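Local coordinates for hypothetical protein PA2201 (Pseudomonas aeruginosa, PDB 2FEF), which is of unknown function but is probably a PoNi-type immunity protein that protects its bacterium against a PoNe DNase toxin, at residues 85-90 with 102-107. Numbering follows the deposited sequence.
Sequences TLLLKA and SIYLET
Leu87 and Ile103 face each other where helices 66-93 and 97-127 run antiparallel as a helical hairpin; the axes of segments 85-90 and 102-107 come within 9.6 Å, at 163° between their directions. No hydrogen bond joins the two segments, and the contact is almost wholly apolar. Ile103, branched at CB, suits the centre because its two arms serve different neighbours. CG2, anti to the backbone N, lies over the Leu87 backbone, 4.0 Å from Leu87 CA, and also meets Leu86 CD2. The other arm, CG1, carries CD1 to Ala90, 3.6 Å from Ala90 CB; the small methyl of alanine leaves room for this end of the isoleucine. Leu86 crosses Ile103 at about a right angle. The branched end of Leu87 extends past Ile103, CG anti to its backbone N (chi1 179°), so that its CD2 methyl reaches the Tyr104 ring edge in the ring plane, 3.8 Å from Tyr104 CD1. Thr107 is buried beside Leu87, its hydroxyl satisfied within its own helix: OG1 donates to Ile103 O (3.0 Å) from above the carbonyl plane, with a weak bond to Ala83 O besides. Around this hairpin, Trp19 of helix 12-20 touches Leu86 and Ile103, and Trp42 and Leu45 of helix 35-54 pack on Leu86. Helix 146-158 brings Met155 against Leu87 and Tyr104, while its Leu152 O is hydrogen-bonded to Tyr104 OH.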
# COMPACT_ATOMS: atom_id res chain seq x y z
N THR B 85 5.05 11.84 8.67
CA THR B 85 4.39 10.94 9.64
C THR B 85 5.41 10.01 10.24
O THR B 85 5.42 9.79 11.43
CB THR B 85 3.19 10.20 9.01
OG1 THR B 85 2.38 11.15 8.32
CG2 THR B 85 2.38 9.51 10.08
N LEU B 86 6.34 9.51 9.43
CA LEU B 86 7.43 8.69 9.98
C LEU B 86 8.18 9.46 11.05
O LEU B 86 8.47 8.92 12.13
CB LEU B 86 8.40 8.26 8.85
CG LEU B 86 9.30 7.09 9.28
CD1 LEU B 86 8.58 5.76 9.29
CD2 LEU B 86 10.54 7.01 8.35
N LEU B 87 8.50 10.73 10.77
CA LEU B 87 9.22 11.55 11.75
C LEU B 87 8.41 11.65 13.05
O LEU B 87 8.93 11.42 14.14
CB LEU B 87 9.53 12.95 11.17
CG LEU B 87 10.26 13.91 12.14
CD1 LEU B 87 11.51 13.30 12.67
CD2 LEU B 87 10.57 15.20 11.39
N LEU B 88 7.14 11.97 12.93
CA LEU B 88 6.25 12.04 14.08
C LEU B 88 6.24 10.74 14.89
O LEU B 88 6.40 10.76 16.10
CB LEU B 88 4.83 12.46 13.62
CG LEU B 88 3.83 12.53 14.78
CD1 LEU B 88 4.22 13.62 15.80
CD2 LEU B 88 2.44 12.73 14.22
N LYS B 89 6.05 9.60 14.22
CA LYS B 89 6.09 8.33 14.93
C LYS B 89 7.42 8.10 15.66
O LYS B 89 7.47 7.55 16.77
CB LYS B 89 5.85 7.21 13.91
CG LYS B 89 4.44 7.26 13.34
CD LYS B 89 3.41 6.76 14.37
CE LYS B 89 2.02 7.19 13.95
NZ LYS B 89 1.05 6.77 15.02
N ALA B 90 8.52 8.52 15.03
CA ALA B 90 9.84 8.36 15.64
C ALA B 90 9.98 9.24 16.92
O ALA B 90 10.57 8.83 17.91
CB ALA B 90 10.91 8.71 14.62
N SER B 102 18.39 12.26 11.28
CA SER B 102 18.59 11.42 10.11
C SER B 102 17.30 11.23 9.30
O SER B 102 17.35 11.11 8.08
CB SER B 102 19.20 10.06 10.52
OG SER B 102 18.18 9.14 10.92
N ILE B 103 16.14 11.21 9.97
CA ILE B 103 14.86 11.18 9.29
C ILE B 103 14.50 12.54 8.74
O ILE B 103 14.12 12.66 7.59
CB ILE B 103 13.72 10.63 10.19
CG1 ILE B 103 14.12 9.23 10.70
CG2 ILE B 103 12.34 10.59 9.43
CD1 ILE B 103 13.30 8.74 11.94
N TYR B 104 14.64 13.57 9.57
CA TYR B 104 14.30 14.93 9.21
C TYR B 104 15.01 15.41 7.93
O TYR B 104 14.40 16.08 7.09
CB TYR B 104 14.62 15.90 10.38
CG TYR B 104 14.31 17.33 9.97
CD1 TYR B 104 12.98 17.83 9.97
CD2 TYR B 104 15.32 18.16 9.48
CE1 TYR B 104 12.69 19.13 9.52
CE2 TYR B 104 15.04 19.46 9.02
CZ TYR B 104 13.75 19.94 9.07
OH TYR B 104 13.54 21.22 8.63
N LEU B 105 16.27 15.04 7.76
CA LEU B 105 16.99 15.49 6.55
C LEU B 105 16.29 15.00 5.30
O LEU B 105 16.22 15.74 4.31
CB LEU B 105 18.45 15.03 6.55
CG LEU B 105 19.36 15.67 7.60
CD1 LEU B 105 20.78 15.23 7.32
CD2 LEU B 105 19.26 17.21 7.65
N GLU B 106 15.76 13.77 5.35
CA GLU B 106 15.06 13.21 4.17
C GLU B 106 13.64 13.68 4.04
O GLU B 106 13.12 13.82 2.91
CB GLU B 106 15.10 11.68 4.19
CG GLU B 106 16.52 11.11 4.07
CD GLU B 106 17.18 11.60 2.80
OE1 GLU B 106 16.47 11.70 1.77
OE2 GLU B 106 18.38 11.87 2.82
N THR B 107 13.00 13.92 5.17
CA THR B 107 11.66 14.51 5.17
C THR B 107 11.72 15.89 4.48
O THR B 107 10.96 16.17 3.54
CB THR B 107 11.12 14.68 6.57
OG1 THR B 107 11.23 13.43 7.29
CG2 THR B 107 9.67 15.19 6.55